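Local coordinates for protein putative xanthine dehydrogenase YAGS fad-binding subunit (Escherichia coli, PDB 5G5G) that probably oxidises aldehydes as the large, molybdenum cofactor-binding subunit of a periplasmic aldehyde oxidase of the xanthine dehydrogenase family, at residues C[160-165]-C[388-393]; C[166-171]-C[299-304]; C[291-296]-C[366-371]. All blocks are in the same frame, centred on the assembly; numbering follows the deposited sequence.

Contact 1 (C[160-165]-C[388-393]). Unlike the reference sequence in segment 388-393: G391 (reference Asp).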
ATOM      1  N   LYS C 160      29.948  -7.728  17.300  1.00 20.57           N
ATOM      2  CA  LYS C 160      30.979  -6.721  17.260  1.00 21.66           C
ATOM      3  C   LYS C 160      31.113  -6.124  18.662  1.00 20.60           C
ATOM      4  O   LYS C 160      30.146  -5.653  19.217  1.00 18.77           O
ATOM      5  CB  LYS C 160      30.618  -5.679  16.244  1.00 24.05           C
ATOM      6  CG  LYS C 160      31.677  -4.626  16.063  1.00 29.05           C
ATOM      7  CD  LYS C 160      31.063  -3.467  15.290  1.00 33.35           C
ATOM      8  CE  LYS C 160      32.009  -2.304  15.191  1.00 38.33           C
ATOM      9  NZ  LYS C 160      33.104  -2.620  14.209  1.00 43.37           N
ATOM     10  N   ASN C 161      32.320  -6.153  19.204  1.00 20.53           N
ATOM     11  CA  ASN C 161      32.590  -5.662  20.545  1.00 21.06           C
ATOM     12  C   ASN C 161      33.708  -4.631  20.571  1.00 21.54           C
ATOM     13  O   ASN C 161      34.699  -4.822  19.947  1.00 21.65           O
ATOM     14  CB  ASN C 161      32.946  -6.804  21.483  1.00 22.50           C
ATOM     15  CG  ASN C 161      31.802  -7.773  21.686  1.00 23.62           C
ATOM     16  OD1 ASN C 161      30.799  -7.414  22.180  1.00 26.11           O
ATOM     17  ND2 ASN C 161      31.990  -8.976  21.310  1.00 23.67           N
ATOM     18  N   VAL C 162      33.489  -3.561  21.307  1.00 20.48           N
ATOM     19  CA  VAL C 162      34.435  -2.477  21.414  1.00 20.35           C
ATOM     20  C   VAL C 162      34.493  -2.195  22.943  1.00 20.67           C
ATOM     21  O   VAL C 162      33.470  -2.066  23.609  1.00 19.26           O
ATOM     22  CB  VAL C 162      33.924  -1.217  20.675  1.00 19.92           C
ATOM     23  CG1 VAL C 162      34.870  -0.019  20.822  1.00 20.56           C
ATOM     24  CG2 VAL C 162      33.646  -1.495  19.184  1.00 20.13           C
ATOM     25  N   GLY C 163      35.687  -2.030  23.465  1.00 21.44           N
ATOM     26  CA  GLY C 163      35.873  -1.739  24.891  1.00 22.35           C
ATOM     27  C   GLY C 163      35.242  -2.787  25.785  1.00 22.98           C
ATOM     28  O   GLY C 163      35.262  -3.964  25.470  1.00 23.75           O
ATOM     29  N   ASP C 164      34.641  -2.362  26.890  1.00 22.99           N
ATOM     30  CA  ASP C 164      34.087  -3.269  27.878  1.00 22.88           C
ATOM     31  C   ASP C 164      32.643  -2.855  28.164  1.00 21.72           C
ATOM     32  O   ASP C 164      32.396  -2.095  29.086  1.00 20.43           O
ATOM     33  CB  ASP C 164      34.943  -3.203  29.116  1.00 24.49           C
ATOM     34  CG  ASP C 164      34.411  -4.031  30.264  1.00 25.47           C
ATOM     35  OD1 ASP C 164      33.519  -4.880  30.111  1.00 25.81           O
ATOM     36  OD2 ASP C 164      34.903  -3.779  31.367  1.00 26.99           O
ATOM     37  N   PHE C 165      31.706  -3.346  27.343  1.00 20.15           N
ATOM     38  CA  PHE C 165      30.300  -2.974  27.509  1.00 19.63           C
ATOM     39  C   PHE C 165      29.787  -3.291  28.926  1.00 20.81           C
ATOM     40  O   PHE C 165      29.182  -2.450  29.577  1.00 20.67           O
ATOM     41  CB  PHE C 165      29.355  -3.588  26.454  1.00 18.72           C
ATOM     42  CG  PHE C 165      27.927  -3.352  26.840  1.00 18.23           C
ATOM     43  CD1 PHE C 165      27.376  -2.101  26.661  1.00 17.58           C
ATOM     44  CD2 PHE C 165      27.234  -4.314  27.580  1.00 18.75           C
ATOM     45  CE1 PHE C 165      26.109  -1.805  27.127  1.00 17.76           C
ATOM     46  CE2 PHE C 165      25.969  -4.042  28.072  1.00 18.51           C
ATOM     47  CZ  PHE C 165      25.407  -2.790  27.854  1.00 17.90           C
ATOM     48  N   ASP C 388      34.146   6.863  13.125  1.00 18.10           N
ATOM     49  CA  ASP C 388      33.660   5.481  13.398  1.00 18.98           C
ATOM     50  C   ASP C 388      34.049   5.125  14.863  1.00 19.48           C
ATOM     51  O   ASP C 388      35.225   5.070  15.191  1.00 20.10           O
ATOM     52  CB  ASP C 388      34.329   4.557  12.413  1.00 19.74           C
ATOM     53  CG  ASP C 388      33.913   3.114  12.560  1.00 21.23           C
ATOM     54  OD1 ASP C 388      33.337   2.727  13.586  1.00 20.60           O
ATOM     55  OD2 ASP C 388      34.190   2.385  11.592  1.00 21.80           O
ATOM     56  N   PRO C 389      33.058   4.882  15.733  1.00 20.17           N
ATOM     57  CA  PRO C 389      33.450   4.633  17.164  1.00 21.35           C
ATOM     58  C   PRO C 389      34.297   3.406  17.382  1.00 23.02           C
ATOM     59  O   PRO C 389      34.951   3.333  18.394  1.00 24.45           O
ATOM     60  CB  PRO C 389      32.114   4.488  17.899  1.00 21.02           C
ATOM     61  CG  PRO C 389      31.092   5.074  16.989  1.00 19.84           C
ATOM     62  CD  PRO C 389      31.597   4.998  15.579  1.00 19.25           C
ATOM     63  N   ALA C 390      34.227   2.446  16.467  1.00 23.77           N
ATOM     64  CA  ALA C 390      35.045   1.217  16.520  1.00 26.02           C
ATOM     65  C   ALA C 390      36.420   1.383  15.892  1.00 27.00           C
ATOM     66  O   ALA C 390      37.263   0.501  16.048  1.00 28.43           O
ATOM     67  CB  ALA C 390      34.310   0.057  15.831  1.00 26.49           C
ATOM     68  N   GLY C 391      36.643   2.513  15.198  1.00 26.08           N
ATOM     69  CA  GLY C 391      37.887   2.797  14.489  1.00 26.04           C
ATOM     70  C   GLY C 391      38.012   4.314  14.358  1.00 25.46           C
ATOM     71  O   GLY C 391      37.749   4.875  13.286  1.00 22.19           O
ATOM     72  N   PRO C 392      38.364   4.977  15.460  1.00 26.38           N
ATOM     73  CA  PRO C 392      38.281   6.438  15.538  1.00 27.35           C
ATOM     74  C   PRO C 392      39.199   7.208  14.580  1.00 27.65           C
ATOM     75  O   PRO C 392      39.068   8.431  14.472  1.00 28.38           O
ATOM     76  CB  PRO C 392      38.694   6.762  16.992  1.00 29.69           C
ATOM     77  CG  PRO C 392      38.806   5.477  17.725  1.00 29.79           C
ATOM     78  CD  PRO C 392      38.684   4.338  16.758  1.00 28.36           C
ATOM     79  N   THR C 393      40.126   6.539  13.910  1.00 26.96           N
ATOM     80  CA  THR C 393      40.857   7.209  12.855  1.00 27.05           C
ATOM     81  C   THR C 393      40.014   7.313  11.588  1.00 25.28           C
ATOM     82  O   THR C 393      40.410   8.026  10.672  1.00 25.70           O
ATOM     83  CB  THR C 393      42.227   6.549  12.531  1.00 27.30           C
ATOM     84  OG1 THR C 393      42.010   5.240  12.047  1.00 28.13           O
ATOM     85  CG2 THR C 393      43.115   6.503  13.782  1.00 29.26           C
TER

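Contact 2 (C[166-171]-C[299-304])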
ATOM      1  N   ASP C 166      30.034  -4.495  29.400  1.00 22.27           N
ATOM      2  CA  ASP C 166      29.380  -4.946  30.640  1.00 23.99           C
ATOM      3  C   ASP C 166      29.835  -4.105  31.816  1.00 24.10           C
ATOM      4  O   ASP C 166      29.042  -3.687  32.654  1.00 23.87           O
ATOM      5  CB  ASP C 166      29.721  -6.405  30.945  1.00 26.26           C
ATOM      6  CG  ASP C 166      29.114  -7.364  29.954  1.00 27.63           C
ATOM      7  OD1 ASP C 166      28.089  -7.074  29.382  1.00 26.86           O
ATOM      8  OD2 ASP C 166      29.697  -8.443  29.779  1.00 33.13           O
ATOM      9  N   GLY C 167      31.146  -3.891  31.880  1.00 23.91           N
ATOM     10  CA  GLY C 167      31.727  -3.069  32.916  1.00 23.76           C
ATOM     11  C   GLY C 167      31.215  -1.654  32.899  1.00 22.31           C
ATOM     12  O   GLY C 167      30.889  -1.101  33.962  1.00 22.36           O
ATOM     13  N   ALA C 168      31.146  -1.062  31.710  1.00 20.47           N
ATOM     14  CA  ALA C 168      30.781   0.334  31.567  1.00 19.64           C
ATOM     15  C   ALA C 168      29.286   0.509  31.901  1.00 18.95           C
ATOM     16  O   ALA C 168      28.881   1.513  32.445  1.00 18.89           O
ATOM     17  CB  ALA C 168      31.084   0.837  30.153  1.00 19.24           C
ATOM     18  N   PHE C 169      28.489  -0.473  31.538  1.00 18.37           N
ATOM     19  CA  PHE C 169      27.036  -0.402  31.777  1.00 18.18           C
ATOM     20  C   PHE C 169      26.781  -0.385  33.282  1.00 18.79           C
ATOM     21  O   PHE C 169      25.997   0.434  33.765  1.00 18.80           O
ATOM     22  CB  PHE C 169      26.308  -1.588  31.169  1.00 18.01           C
ATOM     23  CG  PHE C 169      24.808  -1.482  31.266  1.00 17.48           C
ATOM     24  CD1 PHE C 169      24.093  -0.616  30.473  1.00 16.61           C
ATOM     25  CD2 PHE C 169      24.114  -2.233  32.240  1.00 17.99           C
ATOM     26  CE1 PHE C 169      22.709  -0.550  30.552  1.00 16.21           C
ATOM     27  CE2 PHE C 169      22.730  -2.167  32.323  1.00 17.73           C
ATOM     28  CZ  PHE C 169      22.016  -1.357  31.452  1.00 16.74           C
ATOM     29  N   THR C 170      27.496  -1.245  33.997  1.00 19.63           N
ATOM     30  CA  THR C 170      27.428  -1.304  35.462  1.00 20.54           C
ATOM     31  C   THR C 170      27.817   0.044  36.062  1.00 20.91           C
ATOM     32  O   THR C 170      27.159   0.538  36.988  1.00 21.15           O
ATOM     33  CB  THR C 170      28.311  -2.444  35.998  1.00 21.35           C
ATOM     34  OG1 THR C 170      27.765  -3.693  35.551  1.00 21.79           O
ATOM     35  CG2 THR C 170      28.384  -2.402  37.542  1.00 22.18           C
ATOM     36  N   SER C 171      28.885   0.644  35.531  1.00 20.79           N
ATOM     37  CA  SER C 171      29.427   1.908  36.060  1.00 21.13           C
ATOM     38  C   SER C 171      28.569   3.139  35.732  1.00 20.51           C
ATOM     39  O   SER C 171      28.701   4.193  36.338  1.00 20.84           O
ATOM     40  CB  SER C 171      30.834   2.139  35.502  1.00 21.27           C
ATOM     41  OG  SER C 171      31.717   1.105  35.961  1.00 22.57           O
ATOM     42  N   ILE C 299      26.906   9.086  26.543  1.00 16.52           N
ATOM     43  CA  ILE C 299      26.767   7.637  26.472  1.00 16.25           C
ATOM     44  C   ILE C 299      28.146   7.035  26.638  1.00 16.44           C
ATOM     45  O   ILE C 299      29.098   7.487  25.999  1.00 16.45           O
ATOM     46  CB  ILE C 299      26.145   7.215  25.134  1.00 15.58           C
ATOM     47  CG1 ILE C 299      24.698   7.702  25.087  1.00 15.42           C
ATOM     48  CG2 ILE C 299      26.226   5.701  24.922  1.00 15.56           C
ATOM     49  CD1 ILE C 299      24.054   7.572  23.721  1.00 15.29           C
ATOM     50  N   THR C 300      28.243   6.027  27.488  1.00 16.49           N
ATOM     51  CA  THR C 300      29.453   5.269  27.740  1.00 16.72           C
ATOM     52  C   THR C 300      29.342   3.784  27.374  1.00 16.96           C
ATOM     53  O   THR C 300      30.371   3.108  27.283  1.00 16.95           O
ATOM     54  CB  THR C 300      29.820   5.345  29.211  1.00 17.48           C
ATOM     55  OG1 THR C 300      28.720   4.884  29.995  1.00 17.61           O
ATOM     56  CG2 THR C 300      30.163   6.803  29.579  1.00 17.59           C
ATOM     57  N   ALA C 301      28.115   3.290  27.217  1.00 16.68           N
ATOM     58  CA  ALA C 301      27.889   1.867  27.039  1.00 16.78           C
ATOM     59  C   ALA C 301      26.681   1.659  26.166  1.00 16.67           C
ATOM     60  O   ALA C 301      25.620   2.209  26.454  1.00 15.70           O
ATOM     61  CB  ALA C 301      27.704   1.215  28.408  1.00 17.26           C
ATOM     62  N   ILE C 302      26.819   0.941  25.042  1.00 17.26           N
ATOM     63  CA  ILE C 302      25.683   0.692  24.163  1.00 17.41           C
ATOM     64  C   ILE C 302      25.731  -0.750  23.694  1.00 16.70           C
ATOM     65  O   ILE C 302      26.743  -1.235  23.193  1.00 16.08           O
ATOM     66  CB  ILE C 302      25.595   1.685  22.969  1.00 18.86           C
ATOM     67  CG1 ILE C 302      24.369   1.353  22.098  1.00 18.91           C
ATOM     68  CG2 ILE C 302      26.891   1.718  22.122  1.00 19.49           C
ATOM     69  CD1 ILE C 302      24.018   2.531  21.210  1.00 20.09           C
ATOM     70  N   SER C 303      24.645  -1.462  23.933  1.00 16.31           N
ATOM     71  CA  SER C 303      24.475  -2.843  23.532  1.00 16.03           C
ATOM     72  C   SER C 303      23.156  -2.935  22.759  1.00 15.40           C
ATOM     73  O   SER C 303      22.093  -2.420  23.206  1.00 14.78           O
ATOM     74  CB  SER C 303      24.441  -3.786  24.719  1.00 16.82           C
ATOM     75  OG  SER C 303      24.056  -5.138  24.346  1.00 16.97           O
ATOM     76  N   HIS C 304      23.206  -3.556  21.577  1.00 14.87           N
ATOM     77  CA  HIS C 304      21.982  -3.736  20.784  1.00 14.68           C
ATOM     78  C   HIS C 304      22.032  -5.152  20.203  1.00 15.12           C
ATOM     79  O   HIS C 304      22.978  -5.508  19.474  1.00 15.33           O
ATOM     80  CB  HIS C 304      21.920  -2.697  19.694  1.00 14.26           C
ATOM     81  CG  HIS C 304      20.611  -2.611  18.971  1.00 13.77           C
ATOM     82  ND1 HIS C 304      20.340  -1.578  18.105  1.00 13.92           N
ATOM     83  CD2 HIS C 304      19.523  -3.411  18.964  1.00 13.63           C
ATOM     84  CE1 HIS C 304      19.124  -1.736  17.611  1.00 13.28           C
ATOM     85  NE2 HIS C 304      18.617  -2.854  18.098  1.00 13.39           N
TER
HETATM   86  O   HOH W   1      30.038   3.932  32.341  1.00 20.21           O

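Contact 3 (C[291-296]-C[366-371])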
ATOM      1  N   ILE C 291      21.544   0.766  27.214  1.00 15.06           N
ATOM      2  CA  ILE C 291      22.346   1.973  26.993  1.00 15.03           C
ATOM      3  C   ILE C 291      22.575   2.687  28.308  1.00 15.63           C
ATOM      4  O   ILE C 291      21.653   2.931  29.047  1.00 15.42           O
ATOM      5  CB  ILE C 291      21.701   2.955  26.007  1.00 14.74           C
ATOM      6  CG1 ILE C 291      21.079   2.178  24.819  1.00 14.78           C
ATOM      7  CG2 ILE C 291      22.734   3.972  25.545  1.00 14.73           C
ATOM      8  CD1 ILE C 291      20.394   3.024  23.766  1.00 14.93           C
ATOM      9  N   GLY C 292      23.837   3.045  28.563  1.00 15.61           N
ATOM     10  CA  GLY C 292      24.198   3.801  29.741  1.00 16.40           C
ATOM     11  C   GLY C 292      24.971   5.043  29.422  1.00 16.40           C
ATOM     12  O   GLY C 292      25.726   5.070  28.427  1.00 16.18           O
ATOM     13  N   ALA C 293      24.788   6.055  30.268  1.00 16.89           N
ATOM     14  CA  ALA C 293      25.478   7.334  30.141  1.00 17.22           C
ATOM     15  C   ALA C 293      26.058   7.769  31.479  1.00 18.45           C
ATOM     16  O   ALA C 293      25.654   7.296  32.541  1.00 18.69           O
ATOM     17  CB  ALA C 293      24.502   8.405  29.653  1.00 16.63           C
ATOM     18  N   ASP C 294      27.017   8.679  31.406  1.00 19.64           N
ATOM     19  CA  ASP C 294      27.614   9.229  32.599  1.00 21.63           C
ATOM     20  C   ASP C 294      26.745  10.352  33.183  1.00 23.13           C
ATOM     21  O   ASP C 294      25.676  10.667  32.622  1.00 22.10           O
ATOM     22  CB  ASP C 294      29.080   9.634  32.350  1.00 22.41           C
ATOM     23  CG  ASP C 294      29.256  10.879  31.480  1.00 22.76           C
ATOM     24  OD1 ASP C 294      28.315  11.670  31.219  1.00 22.60           O
ATOM     25  OD2 ASP C 294      30.432  11.078  31.094  1.00 23.93           O
ATOM     26  N   GLN C 295      27.245  10.963  34.267  1.00 26.42           N
ATOM     27  CA  GLN C 295      26.576  12.074  34.948  1.00 29.65           C
ATOM     28  C   GLN C 295      26.320  13.288  34.047  1.00 30.70           C
ATOM     29  O   GLN C 295      25.387  14.004  34.288  1.00 32.53           O
ATOM     30  CB  GLN C 295      27.376  12.494  36.222  1.00 32.23           C
ATOM     31  CG  GLN C 295      27.237  11.439  37.322  1.00 35.82           C
ATOM     32  CD  GLN C 295      28.126  11.640  38.553  1.00 38.15           C
ATOM     33  OE1 GLN C 295      28.987  12.543  38.613  1.00 39.67           O
ATOM     34  NE2 GLN C 295      27.918  10.776  39.556  1.00 39.77           N
ATOM     35  N   SER C 296      27.135  13.493  33.012  1.00 30.02           N
ATOM     36  CA  SER C 296      26.927  14.585  32.025  1.00 30.29           C
ATOM     37  C   SER C 296      26.028  14.241  30.834  1.00 28.39           C
ATOM     38  O   SER C 296      25.684  15.099  30.034  1.00 29.18           O
ATOM     39  CB  SER C 296      28.321  15.095  31.564  1.00 32.57           C
ATOM     40  OG  SER C 296      29.011  14.118  30.758  1.00 35.50           O
ATOM     41  N   ASP C 366      15.195   8.277  23.416  1.00 12.99           N
ATOM     42  CA  ASP C 366      14.195   9.139  24.054  1.00 13.48           C
ATOM     43  C   ASP C 366      14.043   8.742  25.523  1.00 14.22           C
ATOM     44  O   ASP C 366      13.973   9.618  26.394  1.00 15.01           O
ATOM     45  CB  ASP C 366      12.859   9.073  23.332  1.00 13.47           C
ATOM     46  CG  ASP C 366      11.979  10.283  23.626  1.00 13.99           C
ATOM     47  OD1 ASP C 366      12.375  11.412  23.286  1.00 14.21           O
ATOM     48  OD2 ASP C 366      10.878  10.089  24.169  1.00 14.99           O
ATOM     49  N   GLU C 367      14.000   7.437  25.812  1.00 14.63           N
ATOM     50  CA  GLU C 367      13.911   6.965  27.220  1.00 15.32           C
ATOM     51  C   GLU C 367      15.124   7.354  28.055  1.00 15.67           C
ATOM     52  O   GLU C 367      14.981   7.793  29.200  1.00 16.10           O
ATOM     53  CB  GLU C 367      13.676   5.457  27.318  1.00 15.88           C
ATOM     54  CG  GLU C 367      12.368   4.989  26.635  1.00 15.83           C
ATOM     55  CD  GLU C 367      11.986   3.562  26.963  1.00 16.32           C
ATOM     56  OE1 GLU C 367      11.939   3.289  28.176  1.00 17.42           O
ATOM     57  OE2 GLU C 367      11.748   2.765  26.027  1.00 15.36           O
ATOM     58  N   LEU C 368      16.324   7.194  27.469  1.00 15.09           N
ATOM     59  CA  LEU C 368      17.528   7.526  28.189  1.00 15.05           C
ATOM     60  C   LEU C 368      17.651   9.023  28.433  1.00 15.08           C
ATOM     61  O   LEU C 368      17.997   9.433  29.519  1.00 15.21           O
ATOM     62  CB  LEU C 368      18.758   6.955  27.484  1.00 14.92           C
ATOM     63  CG  LEU C 368      20.091   7.129  28.209  1.00 15.11           C
ATOM     64  CD1 LEU C 368      20.150   6.519  29.613  1.00 15.92           C
ATOM     65  CD2 LEU C 368      21.193   6.560  27.323  1.00 14.96           C
ATOM     66  N   ALA C 369      17.302   9.838  27.430  1.00 15.00           N
ATOM     67  CA  ALA C 369      17.355  11.294  27.563  1.00 15.14           C
ATOM     68  C   ALA C 369      16.403  11.758  28.696  1.00 15.87           C
ATOM     69  O   ALA C 369      16.760  12.581  29.534  1.00 16.00           O
ATOM     70  CB  ALA C 369      17.001  11.965  26.235  1.00 14.53           C
ATOM     71  N   GLU C 370      15.227  11.161  28.740  1.00 16.38           N
ATOM     72  CA  GLU C 370      14.233  11.481  29.746  1.00 18.02           C
ATOM     73  C   GLU C 370      14.761  11.142  31.127  1.00 18.53           C
ATOM     74  O   GLU C 370      14.689  11.936  32.034  1.00 18.20           O
ATOM     75  CB  GLU C 370      12.930  10.709  29.456  1.00 19.03           C
ATOM     76  CG  GLU C 370      11.877  10.887  30.524  1.00 20.21           C
ATOM     77  CD  GLU C 370      10.581  10.194  30.203  1.00 21.19           C
ATOM     78  OE1 GLU C 370      10.617   9.087  29.652  1.00 21.80           O
ATOM     79  OE2 GLU C 370       9.515  10.775  30.514  1.00 21.83           O
ATOM     80  N   LYS C 371      15.351   9.966  31.269  1.00 18.65           N
ATOM     81  CA  LYS C 371      15.915   9.536  32.535  1.00 19.77           C
ATOM     82  C   LYS C 371      17.055  10.435  32.997  1.00 19.27           C
ATOM     83  O   LYS C 371      17.147  10.750  34.200  1.00 19.69           O
ATOM     84  CB  LYS C 371      16.396   8.095  32.422  1.00 21.93           C
ATOM     85  CG  LYS C 371      16.455   7.303  33.701  1.00 25.50           C
ATOM     86  CD  LYS C 371      16.100   5.872  33.292  1.00 27.23           C
ATOM     87  CE  LYS C 371      16.535   4.898  34.324  1.00 28.96           C
ATOM     88  NZ  LYS C 371      16.091   3.548  33.854  1.00 28.22           N
TER

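Contact 1 (C[160-165]-C[388-393])
K160 and V162 of the edge strand meet A390 in the turn 388-391, and the lysine makes its contact with the far end of its chain. CB heads toward the turn, CG is anti to the backbone N (chi1 -176°), and the aliphatic chain stays extended without touching the turn until CE. K160 CE lies 3.4 Å from A390 CB, tighter than usual for two carbons. The chain then bends at chi4 (74°), which brings K160 NZ alongside the same methyl, also at 3.4 Å from A390 CB. The ammonium stays 5.4 Å from D388 OD1, so any attraction between these charges acts without direct contact. Two residues on along the strand, V162 CG2 packs on A390 CB at 3.8 Å, while its other branch, CG1, looks at P389 O from 4.1 Å. The partner is a type I turn closed by G391 N to D388 O (2.9 Å). An Asx turn overlaps it: A390 N donates to D388 OD1 at 3.0 Å, from 42° above the carboxylate plane. R394 takes the other carboxylate oxygen in a salt bridge. With no hydrogen bond crossing and only 125 Å² buried, the contact is a small apolar patch at the surface, with a lysine ammonium beside it.

Contact 2 (C[166-171]-C[299-304])
The phenyl ring of F169 makes no close contact with 299-304; what meets A301 is the base of the residue, F169 CB lying 4.2 Å and F169 N 3.6 Å from A301 CB. With CG anti to the backbone N, the ring is carried away from the A301 methyl, and its own company comes from elsewhere: R290 and K175 in cation-pi contact, and the F165 ring meeting it at an interplanar angle of about 30°. A168 supplies the second methyl, its CB lying 3.8 Å from A301 CB and also touching T300 O, which accepts a hydrogen bond from N331 ND2. A polar bridge supplements this packing: one water donates to A168 O (2.7 Å) and pairs with T300 OG1 at 2.9 Å. T300 holds that hydroxyl between its backbone N and carbonyl carbon (chi1 56°), turned toward the helix. The small residues permit a close approach, the segment axes passing 7.0 Å apart at 124°. The short helix thus lies across strand 299-310, where T300 and A301 both face G292 of strand 285-293 in a classic beta bulge, while A168 also touches N331 at the start of strand 331-340.

Contact 3 (C[291-296]-C[366-371])
L368 lays its CD2 methyl over I291, 3.5 Å from CG2 and 3.9 Å from CB, the two side chains crossing at a slant. The first of these distances is shorter than usual carbon-carbon contact, evidence of tight packing. The leucine reaches the strand because CG is anti to its backbone N (chi1 -175°), which sends both methyls out from the helix: CD2 to I291, and CD1 to within 3.9 Å of I291 O. CD2 also meets A293 CB, more loosely at 4.4 Å, so a single methyl touches two residues on the same side of strand 285-293. L368 contributes 76 Å² of the 136 Å² buried, and V174 and F379 pack around it. I291 in turn rests on L361, A364 and I365, earlier in the same helix, 354-372. Past the strand end the chain turns, with S296 OG donating to D294 OD1 at 2.6 Å, on the syn side of the carboxylate. Elsewhere on the helix segment, D366 and E370 pair with R713, and E367 with R715. No hydrogen bond joins the two segments, and all three touching residues are buried: helix 354-372 is held to the sheet here by hydrocarbon packing, while its acidic groups serve partners elsewhere.

In the fold
All three contacts involve one mixed sheet, at different strands and depths. Contact 1 lies at the surface on edge strand 160-162, contact 2 is partly buried on strand 299-310, and contact 3 is fully buried on strand 285-293. Contacts 1 and 2 are continuous in the chain and in space: F165 CZ packs on S303 CB at 3.4 Å. Contacts 2 and 3 share neighbouring strands, with probable backbone hydrogen bonds from G292 N to A301 O and from T300 N to G292 O. Contacts 1 and 3 stay about 5 Å apart at their nearest atoms. Chemistry follows depth: valine and lysine ends on one alanine methyl, then small methyls with a bridging water, then branched aliphatic packing.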